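Local structure of N6 adenine specific DNA methylase (Encephalitozoon cuniculi, 3Q87) at residues 10-15 / 147-152; 123-128 / 153-158; 32-37 / 54-59. The protein binds S-adenosylmethionine as the Mtq2 catalytic subunit which, in complex with its activator Trm112, methylates the translation termination factor eRF1. All coordinates share one frame; numbering follows the deposited sequence.

Interaction 1. Residues 10-15 / 147-152; sequences TYTLMD and KVRKIL. With SAM (S-adenosylmethionine), chain D.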
loop_
_atom_site.group_PDB
_atom_site.type_symbol
_atom_site.label_atom_id
_atom_site.label_comp_id
_atom_site.label_asym_id
_atom_site.label_seq_id
_atom_site.Cartn_x
_atom_site.Cartn_y
_atom_site.Cartn_z
ATOM N N THR B 10 -6.315 10.563 -14.291
ATOM C CA THR B 10 -6.642 9.367 -13.521
ATOM C C THR B 10 -7.433 8.376 -14.385
ATOM O O THR B 10 -7.162 7.191 -14.375
ATOM C CB THR B 10 -7.393 9.658 -12.188
ATOM O OG1 THR B 10 -8.733 9.162 -12.254
ATOM C CG2 THR B 10 -7.415 11.127 -11.855
ATOM N N TYR B 11 -8.393 8.867 -15.156
ATOM C CA TYR B 11 -9.199 7.954 -15.966
ATOM C C TYR B 11 -8.432 7.235 -17.088
ATOM O O TYR B 11 -8.805 6.137 -17.484
ATOM C CB TYR B 11 -10.458 8.654 -16.486
ATOM C CG TYR B 11 -11.388 9.017 -15.356
ATOM C CD1 TYR B 11 -11.879 8.036 -14.503
ATOM C CD2 TYR B 11 -11.755 10.332 -15.121
ATOM C CE1 TYR B 11 -12.731 8.352 -13.456
ATOM C CE2 TYR B 11 -12.597 10.659 -14.068
ATOM C CZ TYR B 11 -13.084 9.663 -13.246
ATOM O OH TYR B 11 -13.929 9.971 -12.200
ATOM N N THR B 12 -7.362 7.832 -17.594
ATOM C CA THR B 12 -6.545 7.107 -18.563
ATOM C C THR B 12 -5.746 5.979 -17.876
ATOM O O THR B 12 -5.566 4.906 -18.445
ATOM C CB THR B 12 -5.595 8.029 -19.376
ATOM O OG1 THR B 12 -4.366 8.205 -18.671
ATOM C CG2 THR B 12 -6.225 9.383 -19.621
ATOM N N LEU B 13 -5.275 6.217 -16.655
ATOM C CA LEU B 13 -4.644 5.146 -15.885
ATOM C C LEU B 13 -5.671 4.041 -15.629
ATOM O O LEU B 13 -5.414 2.866 -15.888
ATOM C CB LEU B 13 -4.025 5.682 -14.576
ATOM C CG LEU B 13 -3.319 4.691 -13.632
ATOM C CD1 LEU B 13 -2.346 3.801 -14.379
ATOM C CD2 LEU B 13 -2.602 5.407 -12.456
ATOM N N MET B 14 -6.854 4.425 -15.163
ATOM C CA MET B 14 -7.899 3.450 -14.890
ATOM C C MET B 14 -8.274 2.640 -16.133
ATOM O O MET B 14 -8.466 1.424 -16.049
ATOM C CB MET B 14 -9.133 4.136 -14.309
ATOM C CG MET B 14 -8.872 4.728 -12.931
ATOM S SD MET B 14 -10.303 5.553 -12.179
ATOM C CE MET B 14 -11.374 4.161 -11.785
ATOM N N ASP B 15 -8.384 3.310 -17.278
ATOM C CA ASP B 15 -8.723 2.624 -18.521
ATOM C C ASP B 15 -7.661 1.587 -18.871
ATOM O O ASP B 15 -7.990 0.457 -19.228
ATOM C CB ASP B 15 -8.899 3.610 -19.685
ATOM C CG ASP B 15 -10.240 4.342 -19.649
ATOM O OD1 ASP B 15 -11.118 3.987 -18.824
ATOM O OD2 ASP B 15 -10.415 5.280 -20.455
ATOM N N LYS B 147 -0.094 3.099 -22.868
ATOM C CA LYS B 147 -1.074 3.970 -23.494
ATOM C C LYS B 147 -0.612 5.408 -23.540
ATOM O O LYS B 147 0.025 5.895 -22.612
ATOM C CB LYS B 147 -2.422 3.884 -22.771
ATOM C CG LYS B 147 -3.390 4.971 -23.206
ATOM C CD LYS B 147 -4.805 4.447 -23.321
ATOM C CE LYS B 147 -5.583 5.222 -24.389
ATOM N NZ LYS B 147 -6.825 4.521 -24.839
ATOM N N VAL B 148 -0.917 6.073 -24.647
ATOM C CA VAL B 148 -0.669 7.495 -24.788
ATOM C C VAL B 148 -2.005 8.162 -25.064
ATOM O O VAL B 148 -2.829 7.620 -25.793
ATOM C CB VAL B 148 0.294 7.795 -25.942
ATOM C CG1 VAL B 148 0.683 9.263 -25.921
ATOM C CG2 VAL B 148 1.524 6.921 -25.831
ATOM N N ARG B 149 -2.231 9.322 -24.464
ATOM C CA ARG B 149 -3.513 9.991 -24.609
ATOM C C ARG B 149 -3.360 11.477 -24.337
ATOM O O ARG B 149 -2.820 11.883 -23.305
ATOM C CB ARG B 149 -4.553 9.365 -23.675
ATOM C CG ARG B 149 -5.969 9.876 -23.880
ATOM C CD ARG B 149 -6.920 9.311 -22.847
ATOM N NE ARG B 149 -7.215 7.896 -23.076
ATOM C CZ ARG B 149 -8.052 7.168 -22.336
ATOM N NH1 ARG B 149 -8.681 7.710 -21.302
ATOM N NH2 ARG B 149 -8.260 5.890 -22.627
ATOM N N LYS B 150 -3.807 12.288 -25.288
ATOM C CA LYS B 150 -3.837 13.733 -25.102
ATOM C C LYS B 150 -5.085 14.068 -24.306
ATOM O O LYS B 150 -6.171 13.585 -24.622
ATOM C CB LYS B 150 -3.876 14.459 -26.457
ATOM C CG LYS B 150 -3.991 15.985 -26.354
ATOM C CD LYS B 150 -2.625 16.641 -26.224
ATOM C CE LYS B 150 -2.695 17.977 -25.483
ATOM N NZ LYS B 150 -1.329 18.481 -25.123
ATOM N N ILE B 151 -4.927 14.881 -23.267
ATOM C CA ILE B 151 -6.059 15.322 -22.461
ATOM C C ILE B 151 -5.985 16.840 -22.395
ATOM O O ILE B 151 -5.075 17.433 -22.974
ATOM C CB ILE B 151 -6.013 14.719 -21.033
ATOM C CG1 ILE B 151 -4.889 15.360 -20.219
ATOM C CG2 ILE B 151 -5.811 13.211 -21.089
ATOM C CD1 ILE B 151 -4.766 14.823 -18.806
ATOM N N LEU B 152 -6.937 17.466 -21.703
ATOM C CA LEU B 152 -6.910 18.917 -21.494
ATOM C C LEU B 152 -5.639 19.361 -20.785
ATOM O O LEU B 152 -5.487 19.145 -19.582
ATOM C CB LEU B 152 -8.106 19.358 -20.652
ATOM C CG LEU B 152 -9.453 19.318 -21.353
ATOM C CD1 LEU B 152 -10.550 19.506 -20.335
ATOM C CD2 LEU B 152 -9.511 20.386 -22.443
HETATM N N SAM D . -4.580 8.409 -7.395
HETATM C CA SAM D . -5.220 9.725 -7.529
HETATM C C SAM D . -5.775 9.870 -8.953
HETATM O O SAM D . -6.686 10.656 -9.219
HETATM O OXT SAM D . -5.325 9.199 -9.879
HETATM C CB SAM D . -4.328 10.925 -7.106
HETATM C CG SAM D . -3.092 11.353 -7.936
HETATM S SD SAM D . -2.252 12.935 -7.486
HETATM C CE SAM D . -1.620 13.516 -9.074
HETATM C "C5'" SAM D . -0.715 12.391 -6.698
HETATM C "C4'" SAM D . -1.028 11.880 -5.301
HETATM O "O4'" SAM D . 0.175 11.499 -4.654
HETATM C "C3'" SAM D . -1.698 12.927 -4.423
HETATM O "O3'" SAM D . -2.814 12.333 -3.798
HETATM C "C2'" SAM D . -0.653 13.280 -3.383
HETATM O "O2'" SAM D . -1.184 13.592 -2.117
HETATM C "C1'" SAM D . 0.149 12.000 -3.332
HETATM N N9 SAM D . 1.537 12.195 -2.939
HETATM C C8 SAM D . 2.356 13.282 -3.141
HETATM N N7 SAM D . 3.564 12.987 -2.610
HETATM C C5 SAM D . 3.509 11.725 -2.089
HETATM C C6 SAM D . 4.430 10.916 -1.447
HETATM N N6 SAM D . 5.665 11.361 -1.240
HETATM N N1 SAM D . 4.065 9.648 -1.028
HETATM C C2 SAM D . 2.785 9.165 -1.242
HETATM N N3 SAM D . 1.871 9.975 -1.887
HETATM C C4 SAM D . 2.232 11.221 -2.292
#
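Arg149 reaches from strand 142-150 to helix 8-20 and lays its chain along Thr12 before closing on Asp15. Thr12 and Arg149 run alongside one another head to tail, with Thr12 CG2 only 3.3 Å from Arg149 CD. With CG anti to the backbone N (chi1 -173°) and a bend at chi3, the arginine places one guanidinium face over Thr12 CA while its edge turns to the acid. There NH1 and NH2 of Arg149 grip a single oxygen end-on, each 3.1 Å from Asp15 OD2. Both bonds lie in the guanidinium plane, yet the carboxylate is turned 59° away from it; NH2 meets the anti lone pair of OD2, NH1 the same side but tilted out of the carboxylate plane. The helix packs on one face of the Rossmann-like methyltransferase sheet, helix 10-15 running nearly antiparallel (151°) to strand 147-150, so the salt bridge ties the helix to the sheet's edge. Thr12 is itself buried: its methyl also meets Ile151 CG2 at 4.1 Å, and its hydroxyl is bonded to Asp9 O. Lys147 NZ and Arg19 gather close to the same guanidinium, a local excess of positive charge that Asp15 would partly offset.

Interaction 2. Residues 123-128 / 153-158; sequences VIEANR and GETVYI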
loop_
_atom_site.group_PDB
_atom_site.type_symbol
_atom_site.label_atom_id
_atom_site.label_comp_id
_atom_site.label_asym_id
_atom_site.label_seq_id
_atom_site.Cartn_x
_atom_site.Cartn_y
_atom_site.Cartn_z
ATOM N N VAL B 123 2.875 9.361 -16.325
ATOM C CA VAL B 123 3.803 10.449 -16.498
ATOM C C VAL B 123 3.227 11.369 -17.581
ATOM O O VAL B 123 2.359 10.957 -18.323
ATOM C CB VAL B 123 5.182 9.906 -16.913
ATOM C CG1 VAL B 123 6.007 10.992 -17.512
ATOM C CG2 VAL B 123 5.897 9.268 -15.715
ATOM N N ILE B 124 3.679 12.616 -17.641
ATOM C CA ILE B 124 3.286 13.496 -18.737
ATOM C C ILE B 124 4.497 13.859 -19.601
ATOM O O ILE B 124 5.631 13.635 -19.210
ATOM C CB ILE B 124 2.579 14.772 -18.235
ATOM C CG1 ILE B 124 3.513 15.589 -17.345
ATOM C CG2 ILE B 124 1.285 14.409 -17.503
ATOM C CD1 ILE B 124 2.969 16.970 -17.013
ATOM N N GLU B 125 4.244 14.411 -20.784
ATOM C CA GLU B 125 5.313 14.697 -21.735
ATOM C C GLU B 125 6.418 15.539 -21.103
ATOM O O GLU B 125 7.608 15.321 -21.358
ATOM C CB GLU B 125 4.745 15.398 -22.970
ATOM C CG GLU B 125 5.653 15.378 -24.185
ATOM C CD GLU B 125 4.906 15.768 -25.453
ATOM O OE1 GLU B 125 4.233 14.894 -26.049
ATOM O OE2 GLU B 125 4.985 16.949 -25.849
ATOM N N ALA B 126 6.029 16.490 -20.262
ATOM C CA ALA B 126 7.006 17.384 -19.649
ATOM C C ALA B 126 7.999 16.670 -18.720
ATOM O O ALA B 126 9.101 17.172 -18.476
ATOM C CB ALA B 126 6.309 18.520 -18.929
ATOM N N ASN B 127 7.622 15.500 -18.213
ATOM C CA ASN B 127 8.512 14.748 -17.332
ATOM C C ASN B 127 9.668 14.080 -18.071
ATOM O O ASN B 127 10.593 13.566 -17.443
ATOM C CB ASN B 127 7.733 13.688 -16.546
ATOM C CG ASN B 127 6.618 14.285 -15.719
ATOM O OD1 ASN B 127 6.739 15.394 -15.212
ATOM N ND2 ASN B 127 5.531 13.551 -15.574
ATOM N N ARG B 128 9.598 14.085 -19.400
ATOM C CA ARG B 128 10.561 13.400 -20.264
ATOM C C ARG B 128 10.460 11.896 -20.092
ATOM O O ARG B 128 11.320 11.278 -19.474
ATOM C CB ARG B 128 11.984 13.901 -20.016
ATOM C CG ARG B 128 12.214 15.319 -20.530
ATOM C CD ARG B 128 13.592 15.860 -20.131
ATOM N NE ARG B 128 13.878 17.166 -20.729
ATOM C CZ ARG B 128 14.916 17.932 -20.395
ATOM N NH1 ARG B 128 15.774 17.528 -19.460
ATOM N NH2 ARG B 128 15.098 19.105 -20.994
ATOM N N GLY B 153 -4.727 19.988 -21.516
ATOM C CA GLY B 153 -3.528 20.505 -20.885
ATOM C C GLY B 153 -2.243 19.848 -21.332
ATOM O O GLY B 153 -1.272 20.536 -21.615
ATOM N N GLU B 154 -2.217 18.519 -21.391
ATOM C CA GLU B 154 -1.005 17.825 -21.833
ATOM C C GLU B 154 -1.275 16.428 -22.364
ATOM O O GLU B 154 -2.419 16.046 -22.603
ATOM C CB GLU B 154 0.052 17.783 -20.715
ATOM C CG GLU B 154 1.477 17.467 -21.206
ATOM C CD GLU B 154 2.549 18.213 -20.428
ATOM O OE1 GLU B 154 2.207 19.189 -19.722
ATOM O OE2 GLU B 154 3.735 17.838 -20.526
ATOM N N THR B 155 -0.208 15.671 -22.570
ATOM C CA THR B 155 -0.344 14.308 -23.052
ATOM C C THR B 155 0.129 13.346 -21.971
ATOM O O THR B 155 1.191 13.521 -21.384
ATOM C CB THR B 155 0.453 14.079 -24.345
ATOM O OG1 THR B 155 1.854 14.155 -24.060
ATOM C CG2 THR B 155 0.105 15.139 -25.380
ATOM N N VAL B 156 -0.672 12.326 -21.723
ATOM C CA VAL B 156 -0.409 11.399 -20.641
ATOM C C VAL B 156 0.215 10.110 -21.163
ATOM O O VAL B 156 -0.240 9.560 -22.168
ATOM C CB VAL B 156 -1.722 11.063 -19.918
ATOM C CG1 VAL B 156 -1.571 9.804 -19.099
ATOM C CG2 VAL B 156 -2.145 12.220 -19.059
ATOM N N TYR B 157 1.250 9.629 -20.475
ATOM C CA TYR B 157 1.864 8.341 -20.780
ATOM C C TYR B 157 1.730 7.363 -19.618
ATOM O O TYR B 157 2.115 7.659 -18.487
ATOM C CB TYR B 157 3.344 8.520 -21.115
ATOM C CG TYR B 157 3.602 9.473 -22.265
ATOM C CD1 TYR B 157 3.982 8.997 -23.516
ATOM C CD2 TYR B 157 3.461 10.843 -22.101
ATOM C CE1 TYR B 157 4.217 9.861 -24.574
ATOM C CE2 TYR B 157 3.697 11.720 -23.153
ATOM C CZ TYR B 157 4.074 11.223 -24.387
ATOM O OH TYR B 157 4.308 12.084 -25.432
ATOM N N ILE B 158 1.184 6.192 -19.899
ATOM C CA ILE B 158 1.096 5.151 -18.892
ATOM C C ILE B 158 2.189 4.113 -19.096
ATOM O O ILE B 158 2.212 3.378 -20.086
ATOM C CB ILE B 158 -0.275 4.492 -18.891
ATOM C CG1 ILE B 158 -1.329 5.534 -18.497
ATOM C CG2 ILE B 158 -0.279 3.277 -17.953
ATOM C CD1 ILE B 158 -2.727 5.078 -18.761
#
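Tyr157, Glu154 and Glu125 dominate the meeting of strands 118-124 and 155-162, an antiparallel pair at the point where the Rossmann-like methyltransferase sheet leaves its parallel order. Val123 and Tyr157 form a hydrogen-bonded pair, with Tyr157 N 2.8 Å from Val123 O, and Ile124 faces Val156 in the non-hydrogen-bonded position that follows. Past the strand end the chain turns into a short 3-10 segment, and Glu125 N still reaches Thr155 O at 3.2 Å. The Tyr157 ring lies with its edge to Val123 O and to Glu125 N, and its hydroxyl lies at the carboxylate of Glu125. That hydroxyl donates to Glu125 OE1 (2.9 Å) on the anti lone pair, whereas Thr155 OG1 donates to the same oxygen from above the carboxylate plane. Two donors thus hold one oxygen, and the carboxylate stands 53° from the ring. Glu154 comes in from the loop just before strand 155-162, its chain bent at chi2 (144°) and running across Ile124, roughly perpendicular, with OE1 3.6 Å from Ile124 CD1. Its other oxygen takes a backbone bond from the 3-10 segment: Ala126 N lies 2.7 Å from Glu154 OE2, nearly in line with the C-O bond of the acid.

Interaction 3. Residues 32-37 / 54-59; sequences TSTGVI and IRALES. With SAM (S-adenosylmethionine), chain D.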
loop_
_atom_site.group_PDB
_atom_site.type_symbol
_atom_site.label_atom_id
_atom_site.label_comp_id
_atom_site.label_asym_id
_atom_site.label_seq_id
_atom_site.Cartn_x
_atom_site.Cartn_y
_atom_site.Cartn_z
ATOM N N THR B 32 -3.100 7.336 -3.354
ATOM C CA THR B 32 -4.471 6.931 -3.583
ATOM C C THR B 32 -5.413 8.113 -3.593
ATOM O O THR B 32 -6.485 8.038 -4.184
ATOM C CB THR B 32 -4.954 5.933 -2.499
ATOM O OG1 THR B 32 -6.300 5.549 -2.766
ATOM C CG2 THR B 32 -4.872 6.553 -1.120
ATOM N N SER B 33 -5.012 9.197 -2.933
ATOM C CA SER B 33 -5.906 10.342 -2.725
ATOM C C SER B 33 -7.225 9.886 -2.072
ATOM O O SER B 33 -7.192 9.303 -0.983
ATOM C CB SER B 33 -6.142 11.106 -4.020
ATOM O OG SER B 33 -6.799 12.342 -3.761
ATOM N N THR B 34 -8.373 10.124 -2.708
ATOM C CA THR B 34 -9.649 9.638 -2.146
ATOM C C THR B 34 -10.118 8.261 -2.672
ATOM O O THR B 34 -11.242 7.820 -2.383
ATOM C CB THR B 34 -10.814 10.685 -2.276
ATOM O OG1 THR B 34 -10.970 11.071 -3.645
ATOM C CG2 THR B 34 -10.538 11.926 -1.430
ATOM N N GLY B 35 -9.264 7.595 -3.444
ATOM C CA GLY B 35 -9.433 6.170 -3.702
ATOM C C GLY B 35 -10.238 5.758 -4.916
ATOM O O GLY B 35 -10.734 4.634 -4.974
ATOM N N VAL B 36 -10.362 6.645 -5.899
ATOM C CA VAL B 36 -11.066 6.291 -7.129
ATOM C C VAL B 36 -10.443 5.056 -7.795
ATOM O O VAL B 36 -11.149 4.172 -8.261
ATOM C CB VAL B 36 -11.176 7.499 -8.117
ATOM C CG1 VAL B 36 -9.822 7.798 -8.800
ATOM C CG2 VAL B 36 -12.276 7.274 -9.124
ATOM N N ILE B 37 -9.118 4.971 -7.818
ATOM C CA ILE B 37 -8.479 3.800 -8.416
ATOM C C ILE B 37 -8.580 2.549 -7.517
ATOM O O ILE B 37 -8.815 1.428 -8.004
ATOM C CB ILE B 37 -7.022 4.100 -8.802
ATOM C CG1 ILE B 37 -6.979 5.230 -9.834
ATOM C CG2 ILE B 37 -6.361 2.859 -9.370
ATOM C CD1 ILE B 37 -5.551 5.628 -10.244
ATOM N N ILE B 54 -3.187 13.523 4.460
ATOM C CA ILE B 54 -4.098 12.927 5.437
ATOM C C ILE B 54 -5.558 13.326 5.181
ATOM O O ILE B 54 -6.486 12.541 5.397
ATOM C CB ILE B 54 -3.685 13.269 6.899
ATOM C CG1 ILE B 54 -4.363 12.306 7.870
ATOM C CG2 ILE B 54 -4.005 14.722 7.252
ATOM C CD1 ILE B 54 -3.959 10.861 7.670
ATOM N N ARG B 55 -5.748 14.549 4.708
ATOM C CA ARG B 55 -7.077 15.030 4.377
ATOM C C ARG B 55 -7.773 14.127 3.358
ATOM O O ARG B 55 -8.953 13.841 3.500
ATOM C CB ARG B 55 -7.012 16.471 3.875
ATOM C CG ARG B 55 -7.330 17.495 4.943
ATOM C CD ARG B 55 -6.914 18.889 4.517
ATOM N NE ARG B 55 -5.554 19.173 4.951
ATOM C CZ ARG B 55 -5.255 19.883 6.031
ATOM N NH1 ARG B 55 -6.229 20.399 6.767
ATOM N NH2 ARG B 55 -3.986 20.083 6.365
ATOM N N ALA B 56 -7.042 13.672 2.339
ATOM C CA ALA B 56 -7.626 12.781 1.332
ATOM C C ALA B 56 -7.967 11.440 1.952
ATOM O O ALA B 56 -9.027 10.874 1.683
ATOM C CB ALA B 56 -6.680 12.588 0.167
ATOM N N LEU B 57 -7.066 10.934 2.787
ATOM C CA LEU B 57 -7.297 9.658 3.445
ATOM C C LEU B 57 -8.533 9.726 4.335
ATOM O O LEU B 57 -9.264 8.753 4.450
ATOM C CB LEU B 57 -6.081 9.222 4.272
ATOM C CG LEU B 57 -4.808 8.816 3.515
ATOM C CD1 LEU B 57 -3.768 8.281 4.507
ATOM C CD2 LEU B 57 -5.088 7.789 2.418
ATOM N N GLU B 58 -8.741 10.873 4.972
ATOM C CA GLU B 58 -9.881 11.078 5.865
ATOM C C GLU B 58 -11.223 11.154 5.123
ATOM O O GLU B 58 -12.275 10.972 5.726
ATOM C CB GLU B 58 -9.686 12.348 6.696
ATOM C CG GLU B 58 -8.709 12.173 7.861
ATOM C CD GLU B 58 -8.335 13.502 8.510
ATOM O OE1 GLU B 58 -8.712 14.568 7.965
ATOM O OE2 GLU B 58 -7.655 13.484 9.559
ATOM N N SER B 59 -11.183 11.423 3.820
ATOM C CA SER B 59 -12.399 11.431 3.011
ATOM C C SER B 59 -12.353 10.347 1.932
ATOM O O SER B 59 -12.906 10.504 0.838
ATOM C CB SER B 59 -12.607 12.815 2.390
ATOM O OG SER B 59 -12.772 13.786 3.410
HETATM N N SAM D . -4.580 8.409 -7.395
HETATM C CA SAM D . -5.220 9.725 -7.529
HETATM C C SAM D . -5.775 9.870 -8.953
HETATM O O SAM D . -6.686 10.656 -9.219
HETATM O OXT SAM D . -5.325 9.199 -9.879
HETATM C CB SAM D . -4.328 10.925 -7.106
HETATM C CG SAM D . -3.092 11.353 -7.936
HETATM S SD SAM D . -2.252 12.935 -7.486
HETATM C CE SAM D . -1.620 13.516 -9.074
HETATM C "C5'" SAM D . -0.715 12.391 -6.698
HETATM C "C4'" SAM D . -1.028 11.880 -5.301
HETATM O "O4'" SAM D . 0.175 11.499 -4.654
HETATM C "C3'" SAM D . -1.698 12.927 -4.423
HETATM O "O3'" SAM D . -2.814 12.333 -3.798
HETATM C "C2'" SAM D . -0.653 13.280 -3.383
HETATM O "O2'" SAM D . -1.184 13.592 -2.117
HETATM C "C1'" SAM D . 0.149 12.000 -3.332
HETATM N N9 SAM D . 1.537 12.195 -2.939
HETATM C C8 SAM D . 2.356 13.282 -3.141
HETATM N N7 SAM D . 3.564 12.987 -2.610
HETATM C C5 SAM D . 3.509 11.725 -2.089
HETATM C C6 SAM D . 4.430 10.916 -1.447
HETATM N N6 SAM D . 5.665 11.361 -1.240
HETATM N N1 SAM D . 4.065 9.648 -1.028
HETATM C C2 SAM D . 2.785 9.165 -1.242
HETATM N N3 SAM D . 1.871 9.975 -1.887
HETATM C C4 SAM D . 2.232 11.221 -2.292
#
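Ala56 sets its methyl group against the backbone of Ser33, CB lying 3.5 Å from Ser33 O, and the two CA atoms are 5.0 Å apart. This is the tight part of the contact. Beside it Leu57 sends CD2 to Thr32 CG2 (3.8 Å), the two side chains crossing at about a right angle, although Leu57 leaves its backbone pointing away from the turn. Buried Thr34 adds CG2, anti to its carbonyl carbon, against Ala56 O and Ser59 O, each at 3.6 Å. Residues 32-35 form a type II' beta turn between strand 26-30 and helix 36-41, the glycine-rich loop by which Rossmann-like methyltransferases hold the cofactor, and helix 54-58 backs it. Packing thins only at exposed Ser59, whose CB stays 4.4 Å from Thr34 CG2. Polar ends are satisfied outside this interface: Thr32 OG1 by Asp29 and Thr38, Ser33 OG by Tyr4 O. Ser33 CB rests 3.6 Å from O3' of the S-adenosylmethionine ribose, and Ser33 N bonds to Asp51, whose other oxygen binds the cofactor. Leu57 also packs on Ile115 of the partner chain. With methyl groups meeting methyls and carbonyl oxygens, van der Waals fit, not directed bonds, joins the helix to the cofactor loop.

Overall arrangement
Interactions 1 and 2 share the antiparallel end of the sheet: strands 142-150 and 155-162 are neighbours there, the centres of the two interactions are about 10 Å apart, and Val156 N lies 2.7 Å from Arg149 O, a probable hydrogen bond. Helix 8-20 connects this end with the cofactor side, since Leu13 CD2 is 3.7 Å from Ile37 CD1 and Met14 also packs on Ile37, bringing interaction 1 against interaction 3 although their centres are about 20 Å apart. Thr10 of interaction 1 and Thr32, Ser33 and Ile37 of interaction 3 belong to the S-adenosylmethionine pocket, where Gly31, Asp51, Asp69, Leu70 and Asn85 hydrogen-bond to the cofactor. Interaction 2 stands further off, the Ile124 side chain about 9 Å from the cofactor.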